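Spectinomycin phosphotransferase (Legionella pneumophila serogroup 1, PDB 3I0O) probably transfers a phosphate group from a nucleotide to spectinomycin, working as a magnesium-dependent kinase of the aminoglycoside phosphotransferase family. Local coordinates at residues R67-S72 with R126-T131; I74-F79 with E224-I229; P101-P106 with N217-N222. All blocks are in the same frame, centred on the assembly; numbering follows the deposited sequence.

Contact 1 (R67-S72 with R126-T131); sequences RLLHDS and RQIHET. With NI (nickel (II) ion), chain D.
T131 buries more surface here than any other residue, meeting L68 with its methyl and S72 with its hydroxyl. L68 CG lies 3.9 Å from T131 CG2, and the two side chains run antiparallel alongside each other. On the other branch, T131 OG1 stands 3.5 Å from S72 OG, close but not hydrogen-bonded to it. The torsion at T131 (chi1 -70°) produces this division: it puts OG1 beside the residue's own backbone N and swings CG2 anti to it. One turn deeper, the methyl L69 CD2 reaches I128 CG2 at 4.2 Å, with I128 CG1 equally near, so the leucine tip rests against both branches of the isoleucine. Only 232 Å² is buried in all, consistent with two helix ends that touch at a few points.

The segments are the last turns of helices 59-71 and 115-130. In the protein-kinase-like fold the first corresponds to the helix of the N-terminal lobe that follows the nucleotide-binding strands, and the second comes after the hinge.

Next outward, T131 OG1 is engaged with Q127 O, donating to it at 2.8 Å, the hydroxyl tilted 33° from the carbonyl plane; this bond back to the final helical turn fixes the rotation of the threonine. L208 of strand 206-209 packs on both L69 and I128, and W231 also touches L69. H129 is bonded through its two ring nitrogens to Y267, at the end of helix 257-267, and to D242 of helix 240-243. Elsewhere on helix 59-71, H70 NE2 binds a nickel ion at 2.1 Å.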
# COMPACT_ATOMS: atom_id res chain seq x y z
N ARG A 67 4.40 -8.30 14.57
CA ARG A 67 4.74 -8.95 15.83
C ARG A 67 6.27 -8.87 15.95
O ARG A 67 6.82 -8.58 17.01
CB ARG A 67 4.24 -10.39 15.80
CG ARG A 67 4.35 -11.15 17.08
CD ARG A 67 3.02 -11.83 17.44
NE ARG A 67 2.38 -12.52 16.33
CZ ARG A 67 2.94 -13.47 15.59
NH1 ARG A 67 4.19 -13.85 15.82
NH2 ARG A 67 2.24 -14.04 14.61
N LEU A 68 6.94 -9.09 14.83
CA LEU A 68 8.40 -9.03 14.77
C LEU A 68 8.89 -7.59 14.93
O LEU A 68 9.94 -7.34 15.55
CB LEU A 68 8.88 -9.62 13.44
CG LEU A 68 10.35 -9.50 13.02
CD1 LEU A 68 11.27 -10.12 14.06
CD2 LEU A 68 10.51 -10.20 11.68
N LEU A 69 8.13 -6.64 14.38
CA LEU A 69 8.49 -5.23 14.47
C LEU A 69 8.25 -4.72 15.89
O LEU A 69 9.05 -3.93 16.40
CB LEU A 69 7.66 -4.41 13.48
CG LEU A 69 7.87 -4.71 12.00
CD1 LEU A 69 6.84 -3.95 11.15
CD2 LEU A 69 9.31 -4.36 11.61
N HIS A 70 7.17 -5.14 16.52
CA HIS A 70 6.89 -4.71 17.88
C HIS A 70 8.00 -5.25 18.80
O HIS A 70 8.47 -4.54 19.68
CB HIS A 70 5.51 -5.19 18.34
CG HIS A 70 5.07 -4.61 19.66
ND1 HIS A 70 5.50 -5.10 20.87
CD2 HIS A 70 4.28 -3.55 19.94
CE1 HIS A 70 4.99 -4.36 21.84
NE2 HIS A 70 4.25 -3.41 21.31
N ASP A 71 8.41 -6.50 18.58
CA ASP A 71 9.46 -7.11 19.41
C ASP A 71 10.74 -6.30 19.25
O ASP A 71 11.49 -6.10 20.21
CB ASP A 71 9.77 -8.55 18.98
CG ASP A 71 8.65 -9.54 19.27
OD1 ASP A 71 7.78 -9.26 20.13
OD2 ASP A 71 8.65 -10.61 18.64
N SER A 72 10.96 -5.84 18.02
CA SER A 72 12.15 -5.07 17.68
C SER A 72 12.18 -3.64 18.20
O SER A 72 13.13 -2.90 17.96
CB SER A 72 12.32 -5.09 16.16
OG SER A 72 13.31 -4.16 15.75
N ARG A 126 14.63 2.64 8.23
CA ARG A 126 15.94 2.01 8.36
C ARG A 126 15.83 0.89 9.39
O ARG A 126 16.34 -0.20 9.18
CB ARG A 126 17.01 3.03 8.80
CG ARG A 126 18.44 2.48 8.80
CD ARG A 126 18.90 2.09 7.38
NE ARG A 126 20.20 1.40 7.38
CZ ARG A 126 21.39 2.00 7.31
NH1 ARG A 126 21.49 3.32 7.24
NH2 ARG A 126 22.48 1.26 7.33
N GLN A 127 15.14 1.17 10.50
CA GLN A 127 14.95 0.16 11.55
C GLN A 127 14.28 -1.10 10.98
O GLN A 127 14.71 -2.22 11.27
CB GLN A 127 14.05 0.71 12.66
CG GLN A 127 14.77 1.31 13.85
CD GLN A 127 13.79 1.73 14.94
OE1 GLN A 127 13.19 2.81 14.88
NE2 GLN A 127 13.61 0.86 15.93
N ILE A 128 13.22 -0.90 10.20
CA ILE A 128 12.50 -2.01 9.58
C ILE A 128 13.43 -2.79 8.66
O ILE A 128 13.47 -4.01 8.71
CB ILE A 128 11.31 -1.51 8.74
CG1 ILE A 128 10.31 -0.79 9.64
CG2 ILE A 128 10.66 -2.68 8.03
CD1 ILE A 128 9.28 0.01 8.88
N HIS A 129 14.17 -2.08 7.81
CA HIS A 129 15.09 -2.74 6.91
C HIS A 129 16.21 -3.48 7.64
O HIS A 129 16.63 -4.54 7.20
CB HIS A 129 15.69 -1.72 5.93
CG HIS A 129 14.70 -1.17 4.96
ND1 HIS A 129 14.98 -0.11 4.13
CD2 HIS A 129 13.42 -1.53 4.69
CE1 HIS A 129 13.93 0.16 3.38
NE2 HIS A 129 12.97 -0.68 3.71
N GLU A 130 16.69 -2.92 8.75
CA GLU A 130 17.76 -3.55 9.52
C GLU A 130 17.24 -4.72 10.34
O GLU A 130 18.03 -5.51 10.86
CB GLU A 130 18.43 -2.53 10.44
CG GLU A 130 19.18 -1.41 9.73
CD GLU A 130 20.60 -1.79 9.32
OE1 GLU A 130 20.78 -2.84 8.67
OE2 GLU A 130 21.53 -1.01 9.63
N THR A 131 15.92 -4.84 10.44
CA THR A 131 15.33 -5.91 11.22
C THR A 131 15.58 -7.31 10.67
O THR A 131 15.30 -7.60 9.51
CB THR A 131 13.81 -5.71 11.39
OG1 THR A 131 13.57 -4.59 12.25
CG2 THR A 131 13.16 -6.96 11.98
NI NI D . 3.62 -1.74 22.42
O HOH W 1 2.45 -1.05 21.45

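Contact 2 (I74-F79 with E224-I229); sequences IKEIIF and ESIYII. With ADP (adenosine-5'-diphosphate), chain B.
I78 keeps CG1 anti to its carbonyl carbon (chi1 -48°) and extends fully beyond it, which carries CD1 to 3.6 Å from I229 CG2. I229 instead holds CG1 between its backbone N and carbonyl carbon (chi1 56°), leaving CG2 on the side that meets I78 while CD1 runs to 3.6 Å from ADP C3'. These two isoleucines run together in one direction. I78 also lies transverse to Y227, CG1 to CD1 of the ring at 4.1 Å, and its CD1 reaches ADP N6.

The backbone supplies the polar tie: I228 N donates to E76 O at 2.8 Å, nearly straight at 167°. Y227 CA adds a CH...O contact to the same oxygen at 3.3 Å. Residues 74-79 belong to the connection that, in the kinase-like fold, leaves the helix of the N-terminal lobe for the next strand, and here they dock on strand 226-228, the second strand of a hairpin with 218-220. A water bridges the next step, accepting from I78 N and donating to I228 O, 2.7 Å from each.

E76 bends at chi2 and brings CG to 3.5 Å from I226 O and close to I226 CG1; its carboxylate OE2 is bonded to Q120 of helix 115-130, which also donates to E224 O. At the solvent side K75 NZ lies against E224 CG, and its salt bridge to E224 OE2 is long. Just past I229 comes D230, a magnesium ligand.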
# COMPACT_ATOMS: atom_id res chain seq x y z
N ILE A 74 9.95 -1.08 17.49
CA ILE A 74 9.40 -0.04 16.61
C ILE A 74 8.02 0.38 17.12
O ILE A 74 7.09 -0.41 17.13
CB ILE A 74 9.29 -0.54 15.15
CG1 ILE A 74 10.68 -0.93 14.65
CG2 ILE A 74 8.68 0.54 14.26
CD1 ILE A 74 10.71 -1.41 13.23
N LYS A 75 7.89 1.63 17.54
CA LYS A 75 6.62 2.09 18.07
C LYS A 75 5.66 2.64 17.01
O LYS A 75 4.45 2.68 17.24
CB LYS A 75 6.86 3.16 19.14
CG LYS A 75 7.74 4.30 18.66
CD LYS A 75 7.47 5.58 19.44
CE LYS A 75 8.31 6.73 18.89
NZ LYS A 75 7.96 8.02 19.55
N GLU A 76 6.19 3.05 15.87
CA GLU A 76 5.40 3.62 14.79
C GLU A 76 4.47 2.66 14.04
O GLU A 76 4.21 2.85 12.86
CB GLU A 76 6.31 4.33 13.79
CG GLU A 76 7.02 5.58 14.32
CD GLU A 76 8.26 5.27 15.16
OE1 GLU A 76 8.68 4.09 15.21
OE2 GLU A 76 8.83 6.21 15.75
N ILE A 77 4.00 1.61 14.72
CA ILE A 77 3.06 0.66 14.11
C ILE A 77 1.89 0.51 15.09
O ILE A 77 2.07 0.63 16.31
CB ILE A 77 3.70 -0.74 13.85
CG1 ILE A 77 4.27 -1.31 15.14
CG2 ILE A 77 4.77 -0.65 12.77
CD1 ILE A 77 4.89 -2.67 14.97
N ILE A 78 0.70 0.25 14.57
CA ILE A 78 -0.46 0.11 15.44
C ILE A 78 -0.61 -1.35 15.83
O ILE A 78 -1.02 -2.18 15.02
CB ILE A 78 -1.74 0.59 14.73
CG1 ILE A 78 -1.49 1.97 14.09
CG2 ILE A 78 -2.89 0.65 15.72
CD1 ILE A 78 -2.67 2.54 13.32
N PHE A 79 -0.26 -1.68 17.07
CA PHE A 79 -0.35 -3.06 17.54
C PHE A 79 -1.81 -3.45 17.81
O PHE A 79 -2.54 -2.74 18.50
CB PHE A 79 0.49 -3.26 18.81
CG PHE A 79 0.84 -4.71 19.07
CD1 PHE A 79 1.80 -5.35 18.28
CD2 PHE A 79 0.20 -5.44 20.07
CE1 PHE A 79 2.12 -6.70 18.49
CE2 PHE A 79 0.51 -6.79 20.29
CZ PHE A 79 1.48 -7.42 19.49
N GLU A 224 5.91 13.20 16.27
CA GLU A 224 6.59 11.98 16.67
C GLU A 224 5.57 10.86 16.80
O GLU A 224 5.92 9.69 16.98
CB GLU A 224 7.34 12.16 18.00
CG GLU A 224 8.15 10.94 18.43
CD GLU A 224 9.62 11.26 18.70
OE1 GLU A 224 9.90 12.15 19.54
OE2 GLU A 224 10.50 10.60 18.09
N SER A 225 4.30 11.21 16.71
CA SER A 225 3.27 10.20 16.77
C SER A 225 2.75 9.94 15.36
O SER A 225 1.61 10.27 15.03
CB SER A 225 2.13 10.61 17.71
OG SER A 225 1.36 11.69 17.20
N ILE A 226 3.62 9.39 14.51
CA ILE A 226 3.26 9.03 13.14
C ILE A 226 3.18 7.51 13.14
O ILE A 226 3.77 6.87 14.02
CB ILE A 226 4.31 9.50 12.11
CG1 ILE A 226 5.61 8.71 12.27
CG2 ILE A 226 4.58 10.98 12.30
CD1 ILE A 226 6.71 9.15 11.34
N TYR A 227 2.47 6.93 12.18
CA TYR A 227 2.28 5.48 12.13
C TYR A 227 2.31 4.90 10.73
O TYR A 227 1.67 5.43 9.82
CB TYR A 227 0.94 5.11 12.74
CG TYR A 227 0.69 5.68 14.12
CD1 TYR A 227 1.06 4.97 15.26
CD2 TYR A 227 0.05 6.91 14.27
CE1 TYR A 227 0.80 5.48 16.54
CE2 TYR A 227 -0.21 7.42 15.53
CZ TYR A 227 0.16 6.71 16.66
OH TYR A 227 -0.10 7.23 17.91
N ILE A 228 3.04 3.81 10.54
CA ILE A 228 3.07 3.17 9.24
C ILE A 228 2.02 2.07 9.29
O ILE A 228 2.12 1.15 10.09
CB ILE A 228 4.41 2.53 8.92
CG1 ILE A 228 5.51 3.59 9.00
CG2 ILE A 228 4.36 1.90 7.55
CD1 ILE A 228 6.89 3.08 8.63
N ILE A 229 1.01 2.17 8.43
CA ILE A 229 -0.07 1.20 8.39
C ILE A 229 -0.05 0.38 7.12
O ILE A 229 0.90 0.46 6.34
CB ILE A 229 -1.43 1.90 8.48
CG1 ILE A 229 -1.55 2.93 7.35
CG2 ILE A 229 -1.58 2.57 9.84
CD1 ILE A 229 -2.91 3.60 7.26
PB ADP B . -6.30 -0.63 2.93
O1B ADP B . -5.22 -1.60 2.62
O2B ADP B . -7.70 -0.97 2.62
O3B ADP B . -5.94 0.77 2.20
PA ADP B . -5.08 0.64 5.22
O1A ADP B . -4.46 -0.18 6.28
O2A ADP B . -4.20 1.27 4.20
O3A ADP B . -6.22 -0.26 4.50
O5' ADP B . -5.96 1.80 5.91
C5' ADP B . -6.77 2.69 5.11
C4' ADP B . -7.29 3.87 5.94
O4' ADP B . -7.99 3.42 7.11
C3' ADP B . -6.20 4.81 6.49
O3' ADP B . -6.00 5.90 5.58
C2' ADP B . -6.87 5.33 7.77
O2' ADP B . -7.72 6.44 7.45
C1' ADP B . -7.74 4.18 8.31
N9 ADP B . -7.13 3.42 9.45
C8 ADP B . -6.28 2.34 9.42
N7 ADP B . -5.91 1.91 10.59
C5 ADP B . -6.56 2.76 11.48
C6 ADP B . -6.59 2.84 12.92
N6 ADP B . -5.92 2.01 13.71
N1 ADP B . -7.35 3.83 13.49
C2 ADP B . -8.03 4.68 12.69
N3 ADP B . -8.08 4.69 11.35
C4 ADP B . -7.31 3.69 10.80
O HOH W 2 0.60 -0.19 11.90

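Contact 3 (P101-P106 with N217-N222); sequences PFIHAP and NVLVGN. With MG (magnesium ion), chain E; ADP (adenosine-5'-diphosphate), chain B.
I103, A105 and P106 touch L219, V220 and G221 at the end of a run that begins on the adenine of ADP. This is the hinge of the kinase-like fold, leaving strand 96-101 of the N-terminal lobe. P101 starts it: its O accepts from ADP N6 at 3.1 Å. F102 then turns its ring so that ADP C2 sits over the centre of one face, 3.6 Å above the plane. I103 N donates to ADP N1 at 2.9 Å and 176°, completing a pair of bonds to the adenine edge that is characteristic of kinase hinges. The side chain of I103 starts toward the strand, and CG2 rests 4.1 Å from L219 CD1.

After H104, A105 presses its CB against the backbone of the strand end, 3.4 Å from G221 N; there the absence of a side chain on G221 leaves the methyl room to approach the main chain. P106 closes the run: V220 N donates to P106 O at 2.9 Å and 161°, and L219 CA makes a CH...O contact with the same carbonyl. L219 has CG beside its own backbone N (chi1 -70°), and its two methyls reach different residues of the hinge, CD1 going to I103 and CD2 to A105 O.

At the other end of the 217-222 segment, N217 OD1 binds magnesium at 2.3 Å, alongside ADP O2A and O3B, a water and D230. One acceptor for N6 and one donor for N1 form a pattern that fits adenine, while the partner segment supplies a ligand to the metal at the phosphates.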
# COMPACT_ATOMS: atom_id res chain seq x y z
N PRO A 101 -6.48 -0.03 18.34
CA PRO A 101 -7.06 1.14 18.99
C PRO A 101 -7.33 2.10 17.82
O PRO A 101 -6.72 1.96 16.75
CB PRO A 101 -5.93 1.63 19.89
CG PRO A 101 -4.69 1.16 19.17
CD PRO A 101 -5.07 -0.22 18.70
N PHE A 102 -8.23 3.06 18.00
CA PHE A 102 -8.52 3.99 16.92
C PHE A 102 -7.57 5.17 16.99
O PHE A 102 -7.40 5.78 18.04
CB PHE A 102 -9.96 4.50 17.03
CG PHE A 102 -10.47 5.14 15.76
CD1 PHE A 102 -11.21 4.40 14.85
CD2 PHE A 102 -10.20 6.47 15.48
CE1 PHE A 102 -11.68 4.99 13.67
CE2 PHE A 102 -10.66 7.07 14.31
CZ PHE A 102 -11.41 6.32 13.40
N ILE A 103 -6.95 5.48 15.85
CA ILE A 103 -6.01 6.60 15.73
C ILE A 103 -6.68 7.67 14.85
O ILE A 103 -7.01 7.42 13.69
CB ILE A 103 -4.68 6.13 15.05
CG1 ILE A 103 -4.06 4.99 15.86
CG2 ILE A 103 -3.70 7.31 14.92
CD1 ILE A 103 -3.58 5.38 17.23
N HIS A 104 -6.88 8.87 15.39
CA HIS A 104 -7.54 9.94 14.65
C HIS A 104 -6.71 10.72 13.62
O HIS A 104 -7.25 11.45 12.79
CB HIS A 104 -8.17 10.93 15.64
CG HIS A 104 -9.36 10.39 16.37
ND1 HIS A 104 -10.62 10.37 15.82
CD2 HIS A 104 -9.47 9.78 17.58
CE1 HIS A 104 -11.46 9.78 16.66
NE2 HIS A 104 -10.78 9.41 17.73
N ALA A 105 -5.39 10.55 13.66
CA ALA A 105 -4.52 11.25 12.73
C ALA A 105 -4.91 11.04 11.27
O ALA A 105 -5.37 9.97 10.88
CB ALA A 105 -3.08 10.81 12.94
N PRO A 106 -4.73 12.07 10.43
CA PRO A 106 -5.07 11.96 9.01
C PRO A 106 -3.88 11.29 8.30
O PRO A 106 -2.79 11.23 8.87
CB PRO A 106 -5.23 13.41 8.59
CG PRO A 106 -4.14 14.09 9.40
CD PRO A 106 -4.30 13.45 10.76
N ASN A 217 -0.27 5.52 3.36
CA ASN A 217 -0.06 4.49 4.36
C ASN A 217 0.74 4.99 5.55
O ASN A 217 1.43 4.22 6.22
CB ASN A 217 0.57 3.26 3.74
CG ASN A 217 -0.42 2.47 2.90
OD1 ASN A 217 -1.59 2.36 3.27
ND2 ASN A 217 0.03 1.92 1.77
N VAL A 218 0.63 6.28 5.80
CA VAL A 218 1.27 6.91 6.95
C VAL A 218 0.24 7.81 7.62
O VAL A 218 -0.38 8.66 6.97
CB VAL A 218 2.49 7.77 6.56
CG1 VAL A 218 3.01 8.49 7.80
CG2 VAL A 218 3.59 6.90 5.96
N LEU A 219 0.02 7.58 8.91
CA LEU A 219 -0.90 8.39 9.68
C LEU A 219 -0.02 9.40 10.40
O LEU A 219 0.87 9.03 11.16
CB LEU A 219 -1.67 7.53 10.68
CG LEU A 219 -2.69 6.59 10.02
CD1 LEU A 219 -3.58 5.95 11.09
CD2 LEU A 219 -3.53 7.38 9.01
N VAL A 220 -0.25 10.67 10.12
CA VAL A 220 0.55 11.75 10.69
C VAL A 220 -0.13 12.46 11.85
O VAL A 220 -0.89 13.41 11.65
CB VAL A 220 0.89 12.79 9.60
CG1 VAL A 220 1.94 13.77 10.10
CG2 VAL A 220 1.36 12.07 8.33
N GLY A 221 0.14 11.98 13.06
CA GLY A 221 -0.45 12.58 14.24
C GLY A 221 0.30 13.83 14.67
O GLY A 221 1.13 14.33 13.90
N ASN A 222 0.04 14.32 15.88
CA ASN A 222 0.68 15.54 16.38
C ASN A 222 2.16 15.66 16.02
O ASN A 222 2.52 16.34 15.05
CB ASN A 222 0.52 15.67 17.89
CG ASN A 222 1.37 16.80 18.47
OD1 ASN A 222 1.47 17.88 17.87
ND2 ASN A 222 1.96 16.56 19.63
MG MG E . -3.62 1.81 2.43
PB ADP B . -6.30 -0.63 2.93
O1B ADP B . -5.22 -1.60 2.62
O2B ADP B . -7.70 -0.97 2.62
O3B ADP B . -5.94 0.77 2.20
PA ADP B . -5.08 0.64 5.22
O1A ADP B . -4.46 -0.18 6.28
O2A ADP B . -4.20 1.27 4.20
O3A ADP B . -6.22 -0.26 4.50
O5' ADP B . -5.96 1.80 5.91
C5' ADP B . -6.77 2.69 5.11
C4' ADP B . -7.29 3.87 5.94
O4' ADP B . -7.99 3.42 7.11
C3' ADP B . -6.20 4.81 6.49
O3' ADP B . -6.00 5.90 5.58
C2' ADP B . -6.87 5.33 7.77
O2' ADP B . -7.72 6.44 7.45
C1' ADP B . -7.74 4.18 8.31
N9 ADP B . -7.13 3.42 9.45
C8 ADP B . -6.28 2.34 9.42
N7 ADP B . -5.91 1.91 10.59
C5 ADP B . -6.56 2.76 11.48
C6 ADP B . -6.59 2.84 12.92
N6 ADP B . -5.92 2.01 13.71
N1 ADP B . -7.35 3.83 13.49
C2 ADP B . -8.03 4.68 12.69
N3 ADP B . -8.08 4.69 11.35
C4 ADP B . -7.31 3.69 10.80
O HOH W 3 -3.95 3.57 2.73

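How the contacts relate
From the N terminus, contact 1 opens at the end of helix 59-71, and contact 2 at the loop 74-79 soon after it. The chain then runs through strand 96-101 to the hinge 101-106, where contact 3 opens, and reaches 126-131, which closes contact 1. Contact 1 therefore crosses both others. Contact 3 closes at 217-222 and contact 2 at 224-229, so the loop of contact 3 lies within that of contact 2. Y227 N bonds L219 O at 2.8 Å in the closing hairpin. Contact 1 joins the N-lobe helix to helix 115-130, contact 2 the loop after that helix to hairpin 218-228, and contact 3 the hinge to the same hairpin.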